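Side-chain contacts in putative glutaryl-CoA dehydrogenase (Thermus thermophilus, PDB 2EBA), which belongs to the acyl-CoA dehydrogenase family of flavoproteins and binds flavin-adenine dinucleotide in an assembly of four chains: residues 291-296 and 326-331; 248-253 and 299-304; 240-245 and 316-321; 17-22 and 79-84; 57-62 and 73-78. One frame throughout, in Å; residues are numbered along the deposited sequence.

In the fold
Interactions 1, 2 and 3 join the same three long helices of the C-terminal helical region pairwise: 281-309 with 315-340, 235-269 with 281-309, and 235-269 with 315-340. Interactions 4 and 5 share helix 72-85 of the N-terminal helical region, which packs through Y80 and L77 against the first group. Interactions 2, 4 and 5 are buried, whereas 1 and 3 are only partly so. Chemistry follows position: an ion pair shared with the second subunit in interaction 1, an alanine against an indole face in interaction 2, a forked valine in interaction 3, a buried carboxylate in interaction 4, and proline against tyrosine in interaction 5.

Interaction 1 of 5, residues 291-296 and 326-331; sequences LAWHTE and VWKALQ
K328 lays its aliphatic chain over the indole of W293 and ends in a salt bridge to E296, its NZ standing 2.8 Å from E296 OE2. The ammonium comes to the anti side of that oxygen, 34° out of the carboxylate plane. Both groups have further partners: K328 NZ also pairs with OE1 of E296 in the second subunit, and E296 OE1 meets K328 NZ and Q324 NE2 of that subunit. Two lysines and two glutamates thus form a reciprocal cluster, in which the opposite charges probably keep each other ionised. The cluster lies on the long C-terminal helices of the acyl-CoA dehydrogenase fold, where the nearly antiparallel helices 281-309 and 315-340, with local axes 9.9 Å apart, carry subunit contacts as well as the chain's own core. With its chain extended beyond CG, K328 can pass across W293 before reaching the acid. Its CG lies over the face of the five-membered ring, 3.9 Å from the centroid and 15° off the normal, a CH-pi contact. The benzo ring rests on the backbone, W293 CE3 lying 3.6 Å from K328 O, while W293 CZ3 touches Q331 CB at 3.7 Å. The Q331 amide runs nearly parallel to this indole, the planes 17° apart, and also lies over the ring of W327, a turn earlier on its own helix. H294, directed away from helix 315-340, has its NE2 hydrogen-bonded to Y80 OH.

Interaction 2 of 5, residues 248-253 and 299-304; sequences IAWGAM and LLAWRL
The methyl group of A301 sits over one face of the indole of W250, its CB 3.4 Å from the ring plane and over the centre. It lies 3.5 Å from the centroid of the five-membered ring, a close CH-pi contact only 13° off the normal. The nearest ring atom is W250 CE2, at 3.4 Å from A301 CB. Beyond the methyl the indole reaches the backbone of the opposing helix: W250 NE1 comes to 3.2 Å from A301 O, and W250 CZ2 to 3.7 Å from W302 N. The ring can lie flat on this surface because CG is turned away from the carbonyl carbon, beside the backbone N, and the indole then stands roughly perpendicular to the CA-CB-CG plane, with chi2 at 90°. With only a methyl between them the backbones come close, W250 CA and A301 CA being 5.8 Å apart. In the next shell F246 meets W250 edge-to-face, and A305 also touches its side chain. On the other flank of helix 281-309, W302 packs against W302 of the second subunit, and R303 NE is hydrogen-bonded to Y5 O of that subunit. The two segments run close to antiparallel, at 149° with axes 9.2 Å apart. Helix 235-269 thus packs on helix 281-309 and, through W250 on L77 and M253 on Y80, on helix 72-85, while helix 315-340 meets both partners through A249 and L304, which each touch A321.

Interaction 3 of 5, residues 240-245 and 316-321; sequences CLTQAR and AQVSLA
With chi1 at 172°, V318 spreads its two methyls between T242 and R245: CG1, opposite the backbone N, points at the helix backbone, and CG2, beside that N, turns to the threonine. V318 CG1 lies 3.4 Å from R245 CB and equally 3.4 Å from T242 O, so one methyl fills the notch between residues a turn apart. V318 CG2 meets T242 CG2 methyl to methyl at 3.5 Å, rather tight for two carbons. Helices 235-269 and 315-340 are two members of the C-terminal helical bundle of the acyl-CoA dehydrogenase fold; here they run in broadly the same direction, crossing at 41° with local axes 9.4 Å apart. L304 of helix 281-309 closes over V318 from a third direction. The polar ends of the contact are held from outside. R245 extends from CG to NE past L241, whose CB lies over the centre of one guanidinium face, and R245 NE is hydrogen-bonded to E365 O. S319 OG, bonded to H371 ND1, remains 4.2 Å from R245 NH1. The side chain of R245 stands about 8 Å from a bound flavin-adenine dinucleotide.

Interaction 4 of 5, residues 17-22 and 79-84; sequences EVQKAA and CYELER
The amide of Q19 and the carboxylate of E81 approach each other with their planes 65° apart, so the two flat groups do not stack. E81 OE2 also lies at the edge of the neighbouring Y80 ring, in its plane. As modelled, Q19 OE1 stands 3.2 Å from E81 OE2; the amide may well be turned over, which leaves the nature of this approach doubtful. Q19 gets there by bending at chi2, so that its end swings over to helix 72-85. E81 is bent likewise, chi2 -54°, its carboxylate turned toward the Q19 amide. E81 CG lies 3.9 Å from Q19 O, and the base of the side chain rests on alanine: A22 CB lies 3.9 Å from E81 CB and 4.0 Å from E81 CG. A22 and E81 are also where the two backbones come nearest, with 6.4 Å between their CA atoms. The contact ties helix 13-29 to helix 72-85 in the N-terminal helical region of the acyl-CoA dehydrogenase fold, and F56 also touches A22. The charge of E81 is met chiefly by R23, whose NH2 forms a salt bridge with OE2, while R84 NH1 is a long, weak partner of OE1, through charge alone. R23, with a smaller share from the more distant R84, would probably favour the ionised form of this buried acid.

Interaction 5 of 5, residues 57-62 and 73-78; sequences LGPTLP and AAYGLI
Y75, the tyrosine against which P59 and T60 pack, has its OH hydrogen-bonded to S98 OG of helix 87-107, and this fixes the far end of the ring. The near end is held by apolar contact. P59 CG lies 3.3 Å from Y75 CD1, a close approach, and 3.6 Å from Y75 CB, so the pyrrolidine corner wedges against the root of the ring. P59 CD follows alongside at 3.7 Å from Y75 CD1. T60 adds its methyl, with CG2 at 3.9 Å from Y75 CB; with OG1 between the backbone N and the carbonyl carbon (chi1 70°), CG2 is left anti to that carbon and meets the tyrosine. Y75 itself has CG opposite its backbone N, chi1 170°, which carries the ring out from helix 72-85 toward the loop. The loop is kept in shape by a type I turn from G58 to L61, closed by L61 N to G58 O at 3.2 Å. G58 has a positive phi, easily adopted by glycine, and its N is hydrogen-bonded to S97 OG. Backbone hydrogen bonds between P59 and V70 tie the turn to the residues leading into helix 72-85. About 12 Å separates the side chain of Y75 from a bound flavin-adenine dinucleotide. Proline in the second position of a type I turn is a classic placement, and here the turn packs on a helix of the all-helical N-terminal domain characteristic of acyl-CoA dehydrogenases.

Interaction 1 of 5, residues 291-296 and 326-331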
# COMPACT_ATOMS: atom_id res chain seq x y z
N LEU A 291 -9.82 9.44 -9.39
CA LEU A 291 -11.25 9.64 -9.57
C LEU A 291 -12.05 8.91 -8.51
O LEU A 291 -13.01 9.45 -7.97
CB LEU A 291 -11.66 9.18 -10.97
CG LEU A 291 -13.11 9.45 -11.36
CD1 LEU A 291 -13.34 10.94 -11.51
CD2 LEU A 291 -13.42 8.75 -12.65
N ALA A 292 -11.66 7.68 -8.20
CA ALA A 292 -12.36 6.88 -7.21
C ALA A 292 -12.33 7.59 -5.87
O ALA A 292 -13.35 7.76 -5.21
CB ALA A 292 -11.72 5.49 -7.08
N TRP A 293 -11.15 8.03 -5.46
CA TRP A 293 -11.01 8.71 -4.19
C TRP A 293 -11.86 9.97 -4.11
O TRP A 293 -12.51 10.24 -3.11
CB TRP A 293 -9.56 9.06 -3.94
CG TRP A 293 -8.71 7.88 -3.63
CD1 TRP A 293 -9.13 6.70 -3.10
CD2 TRP A 293 -7.29 7.79 -3.75
NE1 TRP A 293 -8.05 5.88 -2.88
CE2 TRP A 293 -6.91 6.52 -3.27
CE3 TRP A 293 -6.30 8.67 -4.20
CZ2 TRP A 293 -5.58 6.10 -3.24
CZ3 TRP A 293 -4.98 8.26 -4.17
CH2 TRP A 293 -4.62 6.98 -3.69
N HIS A 294 -11.85 10.75 -5.18
CA HIS A 294 -12.62 11.98 -5.22
C HIS A 294 -14.10 11.73 -5.04
O HIS A 294 -14.77 12.46 -4.33
CB HIS A 294 -12.36 12.71 -6.53
CG HIS A 294 -13.03 14.05 -6.61
ND1 HIS A 294 -14.32 14.21 -7.06
CD2 HIS A 294 -12.59 15.29 -6.28
CE1 HIS A 294 -14.65 15.49 -7.01
NE2 HIS A 294 -13.62 16.16 -6.54
N THR A 295 -14.62 10.69 -5.69
CA THR A 295 -16.03 10.34 -5.60
C THR A 295 -16.37 9.92 -4.17
O THR A 295 -17.40 10.31 -3.63
CB THR A 295 -16.36 9.20 -6.57
OG1 THR A 295 -16.03 9.61 -7.91
CG2 THR A 295 -17.82 8.83 -6.51
N GLU A 296 -15.50 9.12 -3.57
CA GLU A 296 -15.69 8.65 -2.21
C GLU A 296 -15.66 9.84 -1.25
O GLU A 296 -16.48 9.94 -0.35
CB GLU A 296 -14.58 7.66 -1.84
CG GLU A 296 -14.71 6.32 -2.54
CD GLU A 296 -13.51 5.42 -2.32
OE1 GLU A 296 -13.62 4.22 -2.62
OE2 GLU A 296 -12.46 5.92 -1.87
N VAL A 326 -8.10 13.90 3.35
CA VAL A 326 -6.80 14.54 3.26
C VAL A 326 -5.74 13.54 2.81
O VAL A 326 -4.91 13.85 1.95
CB VAL A 326 -6.41 15.21 4.62
CG1 VAL A 326 -5.03 15.86 4.52
CG2 VAL A 326 -7.47 16.27 4.98
N TRP A 327 -5.79 12.33 3.36
CA TRP A 327 -4.84 11.28 3.01
C TRP A 327 -4.89 11.04 1.52
O TRP A 327 -3.86 10.98 0.85
CB TRP A 327 -5.21 9.98 3.73
CG TRP A 327 -4.26 8.87 3.48
CD1 TRP A 327 -4.56 7.53 3.39
CD2 TRP A 327 -2.83 8.96 3.40
NE1 TRP A 327 -3.41 6.80 3.26
CE2 TRP A 327 -2.33 7.65 3.26
CE3 TRP A 327 -1.92 10.03 3.42
CZ2 TRP A 327 -0.96 7.37 3.15
CZ3 TRP A 327 -0.55 9.76 3.31
CH2 TRP A 327 -0.09 8.44 3.18
N LYS A 328 -6.10 10.89 1.01
CA LYS A 328 -6.33 10.64 -0.41
C LYS A 328 -5.82 11.78 -1.27
O LYS A 328 -5.17 11.55 -2.28
CB LYS A 328 -7.82 10.39 -0.68
CG LYS A 328 -8.30 9.07 -0.11
CD LYS A 328 -9.79 8.88 -0.21
CE LYS A 328 -10.17 7.57 0.44
NZ LYS A 328 -11.64 7.37 0.37
N ALA A 329 -6.10 13.01 -0.87
CA ALA A 329 -5.64 14.16 -1.61
C ALA A 329 -4.11 14.25 -1.57
O ALA A 329 -3.48 14.64 -2.54
CB ALA A 329 -6.26 15.44 -1.05
N LEU A 330 -3.50 13.91 -0.44
CA LEU A 330 -2.05 13.94 -0.36
C LEU A 330 -1.50 12.85 -1.28
O LEU A 330 -0.59 13.08 -2.07
CB LEU A 330 -1.56 13.72 1.09
CG LEU A 330 -0.04 13.71 1.33
CD1 LEU A 330 0.60 15.03 0.91
CD2 LEU A 330 0.24 13.46 2.78
N GLN A 331 -2.07 11.66 -1.21
CA GLN A 331 -1.59 10.59 -2.07
C GLN A 331 -1.77 10.96 -3.55
O GLN A 331 -0.90 10.70 -4.38
CB GLN A 331 -2.35 9.30 -1.75
CG GLN A 331 -2.10 8.76 -0.35
CD GLN A 331 -3.06 7.63 0.02
OE1 GLN A 331 -4.26 7.86 0.28
NE2 GLN A 331 -2.56 6.40 0.03

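Interaction 2 of 5, residues 248-253 and 299-304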
# COMPACT_ATOMS: atom_id res chain seq x y z
N ILE A 248 -12.45 21.25 6.00
CA ILE A 248 -11.24 20.69 5.43
C ILE A 248 -11.53 19.40 4.66
O ILE A 248 -10.92 19.13 3.63
CB ILE A 248 -10.21 20.41 6.53
CG1 ILE A 248 -9.71 21.74 7.10
CG2 ILE A 248 -9.07 19.54 5.97
CD1 ILE A 248 -8.84 21.60 8.30
N ALA A 249 -12.48 18.60 5.14
CA ALA A 249 -12.81 17.37 4.44
C ALA A 249 -13.33 17.75 3.06
O ALA A 249 -13.18 17.01 2.08
CB ALA A 249 -13.86 16.60 5.20
N TRP A 250 -13.94 18.93 2.98
CA TRP A 250 -14.45 19.41 1.71
C TRP A 250 -13.35 19.97 0.84
O TRP A 250 -13.21 19.55 -0.30
CB TRP A 250 -15.49 20.48 1.93
CG TRP A 250 -16.84 19.95 2.21
CD1 TRP A 250 -17.36 19.66 3.43
CD2 TRP A 250 -17.87 19.70 1.26
NE1 TRP A 250 -18.67 19.26 3.30
CE2 TRP A 250 -19.00 19.28 1.97
CE3 TRP A 250 -17.94 19.79 -0.14
CZ2 TRP A 250 -20.21 18.96 1.34
CZ3 TRP A 250 -19.13 19.48 -0.77
CH2 TRP A 250 -20.26 19.06 -0.02
N GLY A 251 -12.59 20.91 1.37
CA GLY A 251 -11.50 21.51 0.61
C GLY A 251 -10.53 20.49 0.03
O GLY A 251 -10.03 20.67 -1.09
N ALA A 252 -10.25 19.43 0.78
CA ALA A 252 -9.34 18.36 0.35
C ALA A 252 -9.76 17.84 -1.00
O ALA A 252 -8.92 17.54 -1.86
CB ALA A 252 -9.34 17.23 1.38
N MET A 253 -11.07 17.72 -1.20
CA MET A 253 -11.62 17.22 -2.45
C MET A 253 -11.41 18.21 -3.58
O MET A 253 -11.34 17.83 -4.75
CB MET A 253 -13.11 16.90 -2.29
CG MET A 253 -13.39 15.60 -1.56
SD MET A 253 -12.05 14.41 -1.72
CE MET A 253 -12.27 13.88 -3.41
N LEU A 299 -18.89 12.16 -1.32
CA LEU A 299 -20.00 11.53 -0.65
C LEU A 299 -19.88 11.66 0.86
O LEU A 299 -20.85 11.96 1.54
CB LEU A 299 -20.10 10.06 -1.06
CG LEU A 299 -20.91 9.76 -2.33
CD1 LEU A 299 -20.73 8.31 -2.67
CD2 LEU A 299 -22.39 10.05 -2.13
N LEU A 300 -18.68 11.42 1.40
CA LEU A 300 -18.47 11.55 2.84
C LEU A 300 -18.80 12.97 3.27
O LEU A 300 -19.54 13.19 4.23
CB LEU A 300 -17.01 11.24 3.23
CG LEU A 300 -16.47 9.81 3.16
CD1 LEU A 300 -15.06 9.75 3.72
CD2 LEU A 300 -17.38 8.88 3.95
N ALA A 301 -18.24 13.93 2.53
CA ALA A 301 -18.40 15.36 2.78
C ALA A 301 -19.85 15.78 2.71
O ALA A 301 -20.33 16.52 3.57
CB ALA A 301 -17.58 16.15 1.78
N TRP A 302 -20.53 15.31 1.68
CA TRP A 302 -21.94 15.62 1.49
C TRP A 302 -22.76 15.06 2.65
O TRP A 302 -23.56 15.76 3.23
CB TRP A 302 -22.44 15.03 0.18
CG TRP A 302 -23.95 14.94 0.10
CD1 TRP A 302 -24.82 15.95 -0.20
CD2 TRP A 302 -24.75 13.82 0.48
NE1 TRP A 302 -26.11 15.53 -0.02
CE2 TRP A 302 -26.10 14.22 0.40
CE3 TRP A 302 -24.46 12.51 0.88
CZ2 TRP A 302 -27.16 13.36 0.71
CZ3 TRP A 302 -25.51 11.65 1.19
CH2 TRP A 302 -26.84 12.09 1.11
N ARG A 303 -22.55 13.78 2.97
CA ARG A 303 -23.29 13.12 4.05
C ARG A 303 -23.13 13.82 5.38
O ARG A 303 -24.08 13.97 6.14
CB ARG A 303 -22.82 11.67 4.19
CG ARG A 303 -23.49 10.89 5.32
CD ARG A 303 -24.96 11.06 5.20
NE ARG A 303 -25.72 10.41 6.25
CZ ARG A 303 -26.93 10.81 6.60
NH1 ARG A 303 -27.47 11.85 5.99
NH2 ARG A 303 -27.60 10.16 7.55
N LEU A 304 -21.91 14.24 5.66
CA LEU A 304 -21.56 14.92 6.88
C LEU A 304 -22.20 16.30 6.94
O LEU A 304 -22.56 16.78 8.00
CB LEU A 304 -20.04 15.05 6.97
CG LEU A 304 -19.37 14.51 8.23
CD1 LEU A 304 -19.75 13.05 8.45
CD2 LEU A 304 -17.88 14.66 8.11

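Interaction 3 of 5, residues 240-245 and 316-321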
# COMPACT_ATOMS: atom_id res chain seq x y z
N CYS A 240 -14.28 23.22 18.15
CA CYS A 240 -13.83 24.17 17.15
C CYS A 240 -13.08 23.40 16.08
O CYS A 240 -13.25 23.66 14.90
CB CYS A 240 -12.90 25.21 17.76
SG CYS A 240 -13.73 26.39 18.82
N LEU A 241 -12.25 22.46 16.50
CA LEU A 241 -11.53 21.68 15.52
C LEU A 241 -12.52 20.85 14.69
O LEU A 241 -12.38 20.77 13.47
CB LEU A 241 -10.52 20.76 16.21
CG LEU A 241 -9.40 21.45 16.99
CD1 LEU A 241 -8.47 20.38 17.55
CD2 LEU A 241 -8.64 22.41 16.09
N THR A 242 -13.53 20.26 15.33
CA THR A 242 -14.53 19.47 14.60
C THR A 242 -15.15 20.30 13.51
O THR A 242 -15.33 19.80 12.41
CB THR A 242 -15.66 18.96 15.50
OG1 THR A 242 -15.12 18.12 16.52
CG2 THR A 242 -16.67 18.15 14.67
N GLN A 243 -15.49 21.56 13.81
CA GLN A 243 -16.07 22.48 12.83
C GLN A 243 -15.08 22.68 11.70
O GLN A 243 -15.42 22.53 10.52
CB GLN A 243 -16.35 23.85 13.46
CG GLN A 243 -17.35 23.85 14.56
CD GLN A 243 -18.73 23.64 14.06
OE1 GLN A 243 -19.14 24.27 13.08
NE2 GLN A 243 -19.48 22.77 14.71
N ALA A 244 -13.84 23.03 12.07
CA ALA A 244 -12.78 23.25 11.10
C ALA A 244 -12.51 22.00 10.26
O ALA A 244 -12.36 22.07 9.04
CB ALA A 244 -11.50 23.69 11.82
N ARG A 245 -12.46 20.86 10.91
CA ARG A 245 -12.21 19.63 10.19
C ARG A 245 -13.26 19.37 9.12
O ARG A 245 -12.96 18.79 8.08
CB ARG A 245 -12.14 18.46 11.17
CG ARG A 245 -10.86 18.44 11.98
CD ARG A 245 -10.95 17.47 13.13
NE ARG A 245 -9.80 17.55 14.02
CZ ARG A 245 -9.80 17.14 15.28
NH1 ARG A 245 -10.89 16.61 15.81
NH2 ARG A 245 -8.69 17.23 16.01
N ALA A 316 -16.41 11.90 15.87
CA ALA A 316 -15.80 10.71 15.30
C ALA A 316 -16.09 10.65 13.83
O ALA A 316 -15.24 10.27 13.05
CB ALA A 316 -16.32 9.47 15.99
N GLN A 317 -17.31 11.01 13.44
CA GLN A 317 -17.70 10.99 12.04
C GLN A 317 -16.84 11.98 11.26
O GLN A 317 -16.37 11.69 10.17
CB GLN A 317 -19.19 11.36 11.88
CG GLN A 317 -20.15 10.39 12.54
CD GLN A 317 -21.61 10.76 12.32
OE1 GLN A 317 -22.03 11.89 12.59
NE2 GLN A 317 -22.39 9.80 11.84
N VAL A 318 -16.65 13.17 11.84
CA VAL A 318 -15.83 14.20 11.22
C VAL A 318 -14.39 13.72 11.12
O VAL A 318 -13.74 13.93 10.11
CB VAL A 318 -15.89 15.51 12.02
CG1 VAL A 318 -14.87 16.51 11.48
CG2 VAL A 318 -17.28 16.10 11.92
N SER A 319 -13.89 13.08 12.16
CA SER A 319 -12.52 12.57 12.13
C SER A 319 -12.32 11.62 10.94
O SER A 319 -11.28 11.65 10.27
CB SER A 319 -12.19 11.83 13.43
OG SER A 319 -11.67 12.70 14.41
N LEU A 320 -13.32 10.77 10.68
CA LEU A 320 -13.24 9.81 9.58
C LEU A 320 -13.07 10.54 8.26
O LEU A 320 -12.16 10.21 7.49
CB LEU A 320 -14.50 8.94 9.53
CG LEU A 320 -14.58 8.01 8.32
CD1 LEU A 320 -13.41 7.06 8.36
CD2 LEU A 320 -15.87 7.22 8.35
N ALA A 321 -13.92 11.52 8.00
CA ALA A 321 -13.87 12.30 6.77
C ALA A 321 -12.59 13.11 6.57
O ALA A 321 -12.06 13.18 5.47
CB ALA A 321 -15.09 13.22 6.69

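Interaction 4 of 5, residues 17-22 and 79-84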
# COMPACT_ATOMS: atom_id res chain seq x y z
N GLU A 17 -25.16 27.76 -6.37
CA GLU A 17 -24.63 29.01 -6.87
C GLU A 17 -23.53 29.55 -5.96
O GLU A 17 -22.74 30.42 -6.42
CB GLU A 17 -25.73 30.05 -7.12
CG GLU A 17 -25.60 30.72 -8.51
CD GLU A 17 -24.74 31.99 -8.48
OE1 GLU A 17 -24.70 32.67 -7.43
OE2 GLU A 17 -24.10 32.33 -9.51
N VAL A 18 -23.40 29.10 -4.70
CA VAL A 18 -22.28 29.65 -3.93
C VAL A 18 -21.05 28.98 -4.55
O VAL A 18 -19.95 29.55 -4.55
CB VAL A 18 -22.36 29.40 -2.37
CG1 VAL A 18 -23.76 29.69 -1.88
CG2 VAL A 18 -21.90 28.04 -2.02
N GLN A 19 -21.23 27.79 -5.14
CA GLN A 19 -20.11 27.08 -5.76
C GLN A 19 -19.70 27.78 -7.05
O GLN A 19 -18.52 28.04 -7.27
CB GLN A 19 -20.44 25.62 -6.06
CG GLN A 19 -19.26 24.80 -6.60
CD GLN A 19 -19.20 24.75 -8.12
OE1 GLN A 19 -18.12 24.74 -8.73
NE2 GLN A 19 -20.37 24.69 -8.73
N LYS A 20 -20.66 28.09 -7.91
CA LYS A 20 -20.31 28.73 -9.17
C LYS A 20 -19.65 30.09 -8.98
O LYS A 20 -18.68 30.40 -9.66
CB LYS A 20 -21.54 28.89 -10.04
CG LYS A 20 -22.38 27.62 -10.19
CD LYS A 20 -21.85 26.71 -11.32
CE LYS A 20 -21.38 25.38 -10.79
NZ LYS A 20 -20.65 24.55 -11.80
N ALA A 21 -20.18 30.89 -8.07
CA ALA A 21 -19.64 32.24 -7.86
C ALA A 21 -18.26 32.19 -7.23
O ALA A 21 -17.38 32.98 -7.60
CB ALA A 21 -20.58 33.00 -6.94
N ALA A 22 -18.06 31.29 -6.26
CA ALA A 22 -16.81 31.18 -5.55
C ALA A 22 -15.71 30.91 -6.61
O ALA A 22 -14.66 31.56 -6.58
CB ALA A 22 -16.86 30.01 -4.59
N CYS A 79 -15.16 26.04 0.80
CA CYS A 79 -13.86 25.51 1.20
C CYS A 79 -13.27 24.73 0.03
O CYS A 79 -12.07 24.82 -0.25
CB CYS A 79 -14.01 24.60 2.42
SG CYS A 79 -14.22 25.50 3.95
N TYR A 80 -14.14 23.98 -0.64
CA TYR A 80 -13.79 23.17 -1.80
C TYR A 80 -13.09 24.03 -2.86
O TYR A 80 -11.96 23.76 -3.30
CB TYR A 80 -15.07 22.57 -2.39
CG TYR A 80 -14.86 21.60 -3.53
CD1 TYR A 80 -14.71 20.23 -3.28
CD2 TYR A 80 -14.77 22.05 -4.84
CE1 TYR A 80 -14.47 19.34 -4.32
CE2 TYR A 80 -14.52 21.17 -5.89
CZ TYR A 80 -14.37 19.81 -5.62
OH TYR A 80 -14.14 18.91 -6.64
N GLU A 81 -13.79 25.09 -3.27
CA GLU A 81 -13.28 26.01 -4.27
C GLU A 81 -12.02 26.76 -3.79
O GLU A 81 -11.10 26.99 -4.57
CB GLU A 81 -14.39 26.99 -4.68
CG GLU A 81 -15.51 26.36 -5.49
CD GLU A 81 -15.00 25.61 -6.72
OE1 GLU A 81 -14.18 26.19 -7.46
OE2 GLU A 81 -15.42 24.47 -6.95
N LEU A 82 -11.99 27.13 -2.52
CA LEU A 82 -10.84 27.81 -1.97
C LEU A 82 -9.59 26.92 -2.08
O LEU A 82 -8.58 27.32 -2.67
CB LEU A 82 -11.09 28.18 -0.50
CG LEU A 82 -11.90 29.44 -0.20
CD1 LEU A 82 -12.34 29.42 1.24
CD2 LEU A 82 -11.06 30.67 -0.47
N GLU A 83 -9.67 25.72 -1.51
CA GLU A 83 -8.56 24.76 -1.50
C GLU A 83 -8.13 24.37 -2.89
O GLU A 83 -6.95 24.14 -3.16
CB GLU A 83 -8.96 23.51 -0.74
CG GLU A 83 -7.79 22.63 -0.34
CD GLU A 83 -7.70 22.45 1.16
OE1 GLU A 83 -8.77 22.40 1.80
OE2 GLU A 83 -6.57 22.36 1.69
N ARG A 84 -9.08 24.29 -3.81
CA ARG A 84 -8.79 23.93 -5.18
C ARG A 84 -7.77 24.93 -5.77
O ARG A 84 -7.02 24.62 -6.70
CB ARG A 84 -10.07 23.98 -5.97
CG ARG A 84 -9.95 23.69 -7.43
CD ARG A 84 -11.37 23.76 -7.95
NE ARG A 84 -11.48 23.94 -9.39
CZ ARG A 84 -11.17 25.07 -10.05
NH1 ARG A 84 -10.71 26.14 -9.40
NH2 ARG A 84 -11.35 25.13 -11.37

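Interaction 5 of 5, residues 57-62 and 73-78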
# COMPACT_ATOMS: atom_id res chain seq x y z
N LEU A 57 -16.85 34.37 5.05
CA LEU A 57 -16.47 34.36 6.43
C LEU A 57 -17.58 34.01 7.38
O LEU A 57 -18.49 34.83 7.65
CB LEU A 57 -15.87 35.71 6.74
CG LEU A 57 -14.37 35.81 6.42
CD1 LEU A 57 -13.90 34.97 5.18
CD2 LEU A 57 -14.07 37.31 6.14
N GLY A 58 -17.47 32.79 7.92
CA GLY A 58 -18.47 32.29 8.83
C GLY A 58 -19.77 32.19 8.06
O GLY A 58 -20.79 32.70 8.51
N PRO A 59 -19.77 31.48 6.91
CA PRO A 59 -20.98 31.36 6.11
C PRO A 59 -22.25 30.86 6.77
O PRO A 59 -23.34 31.33 6.43
CB PRO A 59 -20.54 30.50 4.93
CG PRO A 59 -19.44 29.70 5.47
CD PRO A 59 -18.71 30.56 6.45
N THR A 60 -22.12 29.95 7.73
CA THR A 60 -23.30 29.39 8.36
C THR A 60 -23.88 30.21 9.51
O THR A 60 -25.00 29.96 9.94
CB THR A 60 -23.02 27.99 8.88
OG1 THR A 60 -22.13 28.09 10.00
CG2 THR A 60 -22.38 27.14 7.79
N LEU A 61 -23.12 31.17 10.01
CA LEU A 61 -23.62 31.97 11.12
C LEU A 61 -24.82 32.86 10.75
O LEU A 61 -24.96 33.29 9.61
CB LEU A 61 -22.49 32.80 11.71
CG LEU A 61 -21.39 31.92 12.32
CD1 LEU A 61 -20.41 32.79 13.11
CD2 LEU A 61 -22.01 30.87 13.24
N PRO A 62 -25.70 33.13 11.73
CA PRO A 62 -26.91 33.94 11.60
C PRO A 62 -26.66 35.36 11.11
O PRO A 62 -25.77 36.06 11.60
CB PRO A 62 -27.48 33.93 13.02
CG PRO A 62 -26.98 32.64 13.58
CD PRO A 62 -25.56 32.62 13.11
N ALA A 73 -23.34 22.58 3.79
CA ALA A 73 -22.92 22.12 2.48
C ALA A 73 -22.28 23.32 1.75
O ALA A 73 -21.22 23.20 1.13
CB ALA A 73 -24.11 21.59 1.70
N ALA A 74 -22.93 24.48 1.85
CA ALA A 74 -22.44 25.69 1.20
C ALA A 74 -21.07 26.08 1.75
O ALA A 74 -20.21 26.53 0.99
CB ALA A 74 -23.44 26.84 1.40
N TYR A 75 -20.88 25.93 3.05
CA TYR A 75 -19.60 26.25 3.68
C TYR A 75 -18.59 25.26 3.11
O TYR A 75 -17.51 25.65 2.67
CB TYR A 75 -19.70 26.11 5.21
CG TYR A 75 -18.39 26.19 5.98
CD1 TYR A 75 -17.41 27.14 5.67
CD2 TYR A 75 -18.15 25.33 7.06
CE1 TYR A 75 -16.23 27.23 6.41
CE2 TYR A 75 -16.98 25.41 7.80
CZ TYR A 75 -16.02 26.36 7.47
OH TYR A 75 -14.85 26.41 8.19
N GLY A 76 -18.96 23.99 3.10
CA GLY A 76 -18.09 22.96 2.56
C GLY A 76 -17.73 23.28 1.14
O GLY A 76 -16.58 23.13 0.73
N LEU A 77 -18.71 23.75 0.37
CA LEU A 77 -18.51 24.10 -1.03
C LEU A 77 -17.59 25.29 -1.24
O LEU A 77 -16.91 25.35 -2.25
CB LEU A 77 -19.86 24.37 -1.72
CG LEU A 77 -20.75 23.14 -1.97
CD1 LEU A 77 -22.14 23.57 -2.43
CD2 LEU A 77 -20.09 22.25 -3.01
N ILE A 78 -17.56 26.26 -0.33
CA ILE A 78 -16.67 27.37 -0.56
C ILE A 78 -15.25 26.90 -0.20
O ILE A 78 -14.27 27.31 -0.82
CB ILE A 78 -17.04 28.65 0.26
CG1 ILE A 78 -16.56 28.52 1.69
CG2 ILE A 78 -18.53 28.89 0.23
CD1 ILE A 78 -15.47 29.50 1.99